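Local coordinates for dipeptide Epimerase (Enterococcus faecalis V583, PDB 3JVA), which belongs to the mandelate racemase/muconate lactonizing enzyme family of the enolase superfamily, pairing a capping domain with a TIM-type barrel that binds a magnesium ion, at residues 32-37 and 99-104; 224-229 and 237-242; 145-150 and 174-179. All coordinates share one frame; numbering follows the deposited sequence.

Contact 1: residues 32-37 and 99-104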
# COMPACT_ATOMS: atom_id res chain seq x y z
N ALA B 32 -35.65 -16.44 25.24
CA ALA B 32 -35.40 -16.42 26.67
C ALA B 32 -35.80 -15.04 27.17
O ALA B 32 -35.46 -14.03 26.55
CB ALA B 32 -33.92 -16.67 26.95
N ILE B 33 -36.56 -14.98 28.25
CA ILE B 33 -36.96 -13.71 28.83
C ILE B 33 -36.38 -13.64 30.23
O ILE B 33 -36.56 -14.56 31.03
CB ILE B 33 -38.50 -13.54 28.87
CG1 ILE B 33 -39.03 -13.34 27.44
CG2 ILE B 33 -38.87 -12.33 29.73
CD1 ILE B 33 -40.53 -13.10 27.34
N VAL B 34 -35.68 -12.55 30.52
CA VAL B 34 -35.05 -12.36 31.82
C VAL B 34 -35.69 -11.23 32.60
O VAL B 34 -36.17 -10.25 32.03
CB VAL B 34 -33.54 -12.05 31.67
CG1 VAL B 34 -32.90 -11.89 33.05
CG2 VAL B 34 -32.85 -13.17 30.91
N GLU B 35 -35.71 -11.40 33.91
CA GLU B 35 -36.24 -10.38 34.80
C GLU B 35 -35.18 -10.19 35.86
O GLU B 35 -34.87 -11.12 36.62
CB GLU B 35 -37.56 -10.85 35.43
CG GLU B 35 -38.68 -11.05 34.43
CD GLU B 35 -39.97 -11.52 35.08
OE1 GLU B 35 -40.40 -10.88 36.06
OE2 GLU B 35 -40.54 -12.54 34.62
N ILE B 36 -34.57 -9.01 35.89
CA ILE B 36 -33.56 -8.72 36.89
C ILE B 36 -34.23 -7.93 38.00
O ILE B 36 -34.82 -6.88 37.76
CB ILE B 36 -32.40 -7.88 36.29
CG1 ILE B 36 -31.71 -8.69 35.19
CG2 ILE B 36 -31.40 -7.52 37.39
CD1 ILE B 36 -30.45 -8.04 34.64
N GLU B 37 -34.16 -8.47 39.21
CA GLU B 37 -34.77 -7.84 40.37
C GLU B 37 -33.70 -7.18 41.22
O GLU B 37 -32.67 -7.79 41.51
CB GLU B 37 -35.53 -8.88 41.20
CG GLU B 37 -35.89 -8.41 42.60
CD GLU B 37 -36.62 -9.48 43.41
OE1 GLU B 37 -36.26 -10.67 43.30
OE2 GLU B 37 -37.54 -9.12 44.17
N LYS B 99 -26.03 -12.22 26.29
CA LYS B 99 -25.54 -10.92 26.74
C LYS B 99 -26.57 -9.82 26.51
O LYS B 99 -26.72 -8.92 27.34
CB LYS B 99 -24.22 -10.58 26.04
CG LYS B 99 -23.11 -11.57 26.40
CD LYS B 99 -21.78 -11.25 25.75
CE LYS B 99 -20.74 -12.31 26.13
NZ LYS B 99 -19.41 -12.10 25.49
N ALA B 100 -27.28 -9.89 25.40
CA ALA B 100 -28.31 -8.89 25.11
C ALA B 100 -29.43 -8.96 26.15
O ALA B 100 -29.96 -7.93 26.58
CB ALA B 100 -28.88 -9.11 23.71
N ALA B 101 -29.80 -10.17 26.54
CA ALA B 101 -30.87 -10.35 27.51
C ALA B 101 -30.54 -9.64 28.82
O ALA B 101 -31.36 -8.90 29.37
CB ALA B 101 -31.12 -11.84 27.75
N ILE B 102 -29.32 -9.84 29.31
CA ILE B 102 -28.89 -9.19 30.55
C ILE B 102 -28.77 -7.68 30.36
O ILE B 102 -29.23 -6.90 31.19
CB ILE B 102 -27.51 -9.71 31.01
CG1 ILE B 102 -27.61 -11.18 31.43
CG2 ILE B 102 -26.98 -8.84 32.15
CD1 ILE B 102 -28.51 -11.43 32.64
N ASP B 103 -28.13 -7.27 29.27
CA ASP B 103 -27.94 -5.85 29.01
C ASP B 103 -29.26 -5.08 28.91
O ASP B 103 -29.43 -4.05 29.56
CB ASP B 103 -27.13 -5.65 27.73
CG ASP B 103 -27.96 -5.11 26.61
OD1 ASP B 103 -28.51 -5.93 25.83
OD2 ASP B 103 -28.11 -3.88 26.51
N ILE B 104 -30.19 -5.57 28.10
CA ILE B 104 -31.48 -4.90 27.94
C ILE B 104 -32.18 -4.72 29.30
O ILE B 104 -32.67 -3.64 29.62
CB ILE B 104 -32.39 -5.68 26.97
CG1 ILE B 104 -31.80 -5.59 25.55
CG2 ILE B 104 -33.81 -5.11 27.00
CD1 ILE B 104 -32.44 -6.55 24.55

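Contact 2: residues 224-229 and 237-242. With MG (magnesium ion), chain O.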
# COMPACT_ATOMS: atom_id res chain seq x y z
N GLU B 224 -13.95 -8.46 0.89
CA GLU B 224 -13.42 -7.95 -0.37
C GLU B 224 -14.54 -7.98 -1.41
O GLU B 224 -14.71 -7.04 -2.18
CB GLU B 224 -12.24 -8.80 -0.85
CG GLU B 224 -10.96 -8.60 -0.05
CD GLU B 224 -9.97 -9.73 -0.26
OE1 GLU B 224 -9.63 -10.04 -1.42
OE2 GLU B 224 -9.52 -10.31 0.76
N GLY B 225 -15.28 -9.09 -1.43
CA GLY B 225 -16.37 -9.24 -2.38
C GLY B 225 -17.51 -8.29 -2.08
O GLY B 225 -18.14 -7.74 -2.98
N LEU B 226 -17.80 -8.09 -0.79
CA LEU B 226 -18.86 -7.18 -0.39
C LEU B 226 -18.48 -5.78 -0.83
O LEU B 226 -19.31 -5.01 -1.32
CB LEU B 226 -19.05 -7.25 1.13
CG LEU B 226 -20.16 -6.40 1.76
CD1 LEU B 226 -21.50 -6.72 1.10
CD2 LEU B 226 -20.21 -6.69 3.25
N LYS B 227 -17.19 -5.45 -0.68
CA LYS B 227 -16.65 -4.16 -1.07
C LYS B 227 -16.77 -3.99 -2.59
O LYS B 227 -17.10 -2.91 -3.09
CB LYS B 227 -15.18 -4.09 -0.65
CG LYS B 227 -14.36 -2.94 -1.22
CD LYS B 227 -14.77 -1.60 -0.65
CE LYS B 227 -13.62 -0.60 -0.75
NZ LYS B 227 -13.09 -0.46 -2.14
N TYR B 228 -16.51 -5.07 -3.32
CA TYR B 228 -16.60 -5.06 -4.78
C TYR B 228 -18.01 -4.70 -5.22
O TYR B 228 -18.21 -3.84 -6.06
CB TYR B 228 -16.22 -6.44 -5.34
CG TYR B 228 -16.39 -6.56 -6.84
CD1 TYR B 228 -15.48 -5.96 -7.71
CD2 TYR B 228 -17.46 -7.26 -7.39
CE1 TYR B 228 -15.64 -6.05 -9.10
CE2 TYR B 228 -17.63 -7.36 -8.77
CZ TYR B 228 -16.72 -6.76 -9.62
OH TYR B 228 -16.87 -6.86 -10.99
N VAL B 229 -19.00 -5.38 -4.65
CA VAL B 229 -20.39 -5.10 -5.00
C VAL B 229 -20.74 -3.64 -4.74
O VAL B 229 -21.24 -2.95 -5.62
CB VAL B 229 -21.35 -5.99 -4.18
CG1 VAL B 229 -22.79 -5.66 -4.55
CG2 VAL B 229 -21.05 -7.45 -4.45
N ILE B 237 -25.78 -0.48 -0.61
CA ILE B 237 -25.49 -1.82 -0.11
C ILE B 237 -25.32 -1.76 1.41
O ILE B 237 -24.59 -0.92 1.92
CB ILE B 237 -24.19 -2.38 -0.72
CG1 ILE B 237 -24.35 -2.49 -2.24
CG2 ILE B 237 -23.89 -3.75 -0.13
CD1 ILE B 237 -25.48 -3.41 -2.67
N MET B 238 -26.00 -2.66 2.10
CA MET B 238 -25.95 -2.71 3.56
C MET B 238 -25.40 -4.03 4.08
O MET B 238 -25.75 -5.10 3.59
CB MET B 238 -27.36 -2.48 4.13
CG MET B 238 -27.49 -2.70 5.64
SD MET B 238 -29.15 -2.25 6.22
CE MET B 238 -30.15 -3.31 5.27
N ALA B 239 -24.53 -3.94 5.08
CA ALA B 239 -23.98 -5.14 5.68
C ALA B 239 -24.88 -5.56 6.84
O ALA B 239 -25.35 -4.71 7.60
CB ALA B 239 -22.56 -4.87 6.21
N ASP B 240 -25.15 -6.85 6.95
CA ASP B 240 -25.96 -7.37 8.05
C ASP B 240 -25.09 -8.42 8.75
O ASP B 240 -24.39 -8.10 9.70
CB ASP B 240 -27.26 -8.01 7.55
CG ASP B 240 -28.14 -8.51 8.70
OD1 ASP B 240 -27.67 -8.58 9.85
OD2 ASP B 240 -29.32 -8.85 8.46
N GLU B 241 -25.11 -9.65 8.25
CA GLU B 241 -24.33 -10.73 8.84
C GLU B 241 -22.83 -10.43 8.92
O GLU B 241 -22.14 -11.00 9.77
CB GLU B 241 -24.57 -12.05 8.07
CG GLU B 241 -25.93 -12.73 8.32
CD GLU B 241 -27.12 -12.00 7.71
OE1 GLU B 241 -26.92 -11.17 6.79
OE2 GLU B 241 -28.27 -12.28 8.12
N SER B 242 -22.32 -9.55 8.06
CA SER B 242 -20.89 -9.21 8.09
C SER B 242 -20.58 -8.35 9.32
O SER B 242 -19.41 -8.14 9.64
CB SER B 242 -20.47 -8.45 6.83
OG SER B 242 -20.34 -9.32 5.71
MG MG O . -30.57 -9.15 6.88
O HOH W 1 -30.78 -11.11 7.46
O HOH W 2 -29.05 -9.80 5.63
O HOH W 3 -32.24 -8.89 8.20

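Contact 3: residues 145-150 and 174-179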
# COMPACT_ATOMS: atom_id res chain seq x y z
N GLN B 145 -50.74 -8.43 -3.10
CA GLN B 145 -51.95 -8.08 -2.35
C GLN B 145 -51.59 -7.76 -0.91
O GLN B 145 -52.20 -6.89 -0.29
CB GLN B 145 -52.99 -9.21 -2.41
CG GLN B 145 -52.62 -10.47 -1.66
CD GLN B 145 -53.76 -11.47 -1.61
OE1 GLN B 145 -54.21 -11.96 -2.65
NE2 GLN B 145 -54.23 -11.78 -0.41
N LYS B 146 -50.59 -8.45 -0.37
CA LYS B 146 -50.17 -8.18 1.00
C LYS B 146 -49.55 -6.79 1.06
O LYS B 146 -49.75 -6.05 2.03
CB LYS B 146 -49.17 -9.23 1.49
CG LYS B 146 -49.75 -10.63 1.61
CD LYS B 146 -48.73 -11.60 2.17
CE LYS B 146 -47.44 -11.62 1.35
NZ LYS B 146 -46.48 -12.63 1.84
N ALA B 147 -48.80 -6.43 0.02
CA ALA B 147 -48.17 -5.12 -0.04
C ALA B 147 -49.23 -4.02 0.01
O ALA B 147 -49.12 -3.06 0.78
CB ALA B 147 -47.34 -4.99 -1.31
N VAL B 148 -50.28 -4.16 -0.80
CA VAL B 148 -51.33 -3.15 -0.79
C VAL B 148 -51.95 -3.07 0.60
O VAL B 148 -52.21 -1.99 1.11
CB VAL B 148 -52.43 -3.42 -1.85
CG1 VAL B 148 -51.81 -3.41 -3.24
CG2 VAL B 148 -53.11 -4.74 -1.58
N GLU B 149 -52.17 -4.22 1.23
CA GLU B 149 -52.75 -4.25 2.57
C GLU B 149 -51.89 -3.47 3.57
O GLU B 149 -52.41 -2.66 4.35
CB GLU B 149 -52.93 -5.69 3.06
CG GLU B 149 -53.97 -6.48 2.27
CD GLU B 149 -54.09 -7.92 2.71
OE1 GLU B 149 -54.89 -8.66 2.09
OE2 GLU B 149 -53.40 -8.33 3.67
N LYS B 150 -50.58 -3.69 3.53
CA LYS B 150 -49.67 -3.01 4.45
C LYS B 150 -49.61 -1.51 4.17
O LYS B 150 -49.52 -0.70 5.09
CB LYS B 150 -48.26 -3.60 4.35
CG LYS B 150 -48.22 -5.12 4.48
CD LYS B 150 -48.98 -5.61 5.71
CE LYS B 150 -48.96 -7.13 5.78
NZ LYS B 150 -49.80 -7.65 6.89
N LYS B 174 -41.46 -7.13 -9.20
CA LYS B 174 -42.27 -6.54 -10.25
C LYS B 174 -43.73 -6.40 -9.82
O LYS B 174 -44.33 -5.34 -9.96
CB LYS B 174 -42.19 -7.40 -11.51
CG LYS B 174 -43.11 -6.94 -12.63
CD LYS B 174 -43.08 -7.91 -13.81
CE LYS B 174 -41.71 -7.97 -14.45
NZ LYS B 174 -41.68 -8.88 -15.63
N ALA B 175 -44.30 -7.49 -9.31
CA ALA B 175 -45.69 -7.51 -8.86
C ALA B 175 -45.93 -6.51 -7.73
O ALA B 175 -46.91 -5.76 -7.74
CB ALA B 175 -46.06 -8.91 -8.40
N ILE B 176 -45.03 -6.49 -6.76
CA ILE B 176 -45.17 -5.57 -5.64
C ILE B 176 -45.13 -4.12 -6.10
O ILE B 176 -46.01 -3.33 -5.76
CB ILE B 176 -44.06 -5.82 -4.59
CG1 ILE B 176 -44.24 -7.22 -3.99
CG2 ILE B 176 -44.11 -4.76 -3.51
CD1 ILE B 176 -43.12 -7.65 -3.06
N ARG B 177 -44.11 -3.78 -6.89
CA ARG B 177 -43.97 -2.41 -7.38
C ARG B 177 -45.20 -1.94 -8.15
O ARG B 177 -45.71 -0.85 -7.91
CB ARG B 177 -42.73 -2.28 -8.27
CG ARG B 177 -42.53 -0.87 -8.83
CD ARG B 177 -42.44 0.16 -7.72
NE ARG B 177 -41.16 0.11 -7.02
CZ ARG B 177 -40.95 0.62 -5.81
NH1 ARG B 177 -41.94 1.22 -5.16
NH2 ARG B 177 -39.74 0.57 -5.26
N GLU B 178 -45.68 -2.76 -9.09
CA GLU B 178 -46.84 -2.37 -9.88
C GLU B 178 -48.09 -2.25 -9.02
O GLU B 178 -48.98 -1.45 -9.32
CB GLU B 178 -47.07 -3.38 -11.01
CG GLU B 178 -47.12 -4.83 -10.55
CD GLU B 178 -47.18 -5.80 -11.72
OE1 GLU B 178 -46.35 -5.66 -12.64
OE2 GLU B 178 -48.04 -6.71 -11.70
N ALA B 179 -48.15 -3.02 -7.94
CA ALA B 179 -49.30 -2.98 -7.07
C ALA B 179 -49.38 -1.73 -6.20
O ALA B 179 -50.45 -1.15 -6.04
CB ALA B 179 -49.33 -4.23 -6.18

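Contact 1: residues 32-37 and 99-104
Ile104 N donates to Ala100 O at 2.8 Å, within the helical turn that carries Ala101 and Ile102 against Val34 and Ile36 of the strand. This is the sheet-on-helix layer of the enolase-type N-terminal domain: strand 29-38, an inner strand of the antiparallel sheet, runs under helix 96-114, and the local axes make an angle of 36° and come within 8.3 Å of each other. The backbones draw nearest at Val34 and Ala101, whose CA atoms are 6.3 Å apart. There the strand meets a bare methyl, Val34 CG2 touching Ala101 CB at 3.8 Å, so the helix can sit low on the sheet. The other branch of the valine, CG1, faces Ile102 CD1 at the looser distance of 4.4 Å. Ile102 starts out from its CA away from the strand, but with a second torsion of -64° its CD1 comes back toward Val34. Ile36 behaves differently: with CG1 and CD1 extended (chi2 -173°) it sends its tip straight across to the helix. No hydrogen bond joins the two segments, and the buried contact is van der Waals packing, mostly between apolar side chains. Around it, Ile66 of helix 59-73 covers both Val34 and Ala101, while Ile84 and Met88 of helix 81-91 enclose Ile102. On the face of the helix turned away from the strand, Asp103 OD2 accepts a hydrogen bond from Ile271 N, a link from the capping domain to the start of a barrel helix. At the tip of Ile36, CD1 lies 4.3 Å from Ile102 CG2 and 3.8 Å from the backbone oxygen Ile102 O.

Contact 2: residues 224-229 and 237-242
Apolar contacts of Leu226 and Val229 with Ile237 and Ala239 seal a helix against its strand in a beta-alpha-beta unit of the barrel. The side chains of Leu226 and Ile237 run alongside each other head to tail, Leu226 CD1 reaching Ile237 CG2 at 4.0 Å. The Val229 side chain lies roughly perpendicular to that of Ile237, with Val229 CG1 4.0 Å from Ile237 CD1. The second branch of the leucine, CD2, rests 4.2 Å from Ala239 CB and also 3.6 Å from Ser242 OG; that hydroxyl has its hydrogen-bonding partners in Arg220 O and Gln216 NE2. Metal bonding begins where the strand ends: Asp240 OD2 binds the magnesium ion at 2.0 Å, and its other oxygen, OD1, forms a salt bridge with Lys267. Asp189, Glu215 and three waters complete six-fold coordination. Glu241 acts from the second shell, its OE1 and OE2 each accepting a hydrogen bond from a different metal-bound water, which ties down both. Helix 223-232 runs back along strand 236-239, the short segments lying at 156°, and Ile203 of helix 196-206 packs on both Val229 and Ile237, while strands 213-215 and 260-263 flank strand 236-239.

Contact 3: residues 145-150 and 174-179
A chi1 of -65° in Ile176 sets CG2 anti to the backbone N, so that this branch, not the longer CG1 arm, meets Ala147. The contact joins neighbouring helices, 140-152 and 166-180, on the outside of the barrel. Ala147 CB and Ile176 CG2 touch at 3.9 Å, methyl against methyl, where the CA atoms of these residues are 6.4 Å apart. One residue on in the first helix and three on in the second, Val148 CG1 touches Ala179, 3.9 Å from its CB and 3.8 Å from its backbone oxygen O, although the rotation of the valine is less sure. The first pair is buried and leans on the barrel wall, since Leu158 of strand 157-161 touches both Ala147 and Ile176. The second lies nearer the surface. Arg177, on the far side of its helix, extends its guanidinium to the carbonyl oxygens of Tyr209, Gln210, Gly181 and Ile184. Because one partner in each pair is an alanine, the helices can draw close, yet the segments bury just 144 Å² between them. Between the two segments the contact rests on methyl packing, with no polar bond to set its direction.

Contact 1 lies in the N-terminal capping domain, while contacts 2 and 3 belong to the barrel; contact 1 is on the opposite side of the chain's centre from both. Only contact 2 holds a magnesium ligand. Its centre is about 31 Å from that of contact 1, with nearest atoms about 14 Å apart, and about 28 Å from that of contact 3, with nearest atoms about 15 Å apart. Contacts 1 and 3 are the most distant pair, about 38 Å between centres. In chain order contact 3 precedes contact 2: it pairs two adjacent helices within the barrel's outer layer, whereas contact 2 runs inward from a helix to a strand ending at the metal.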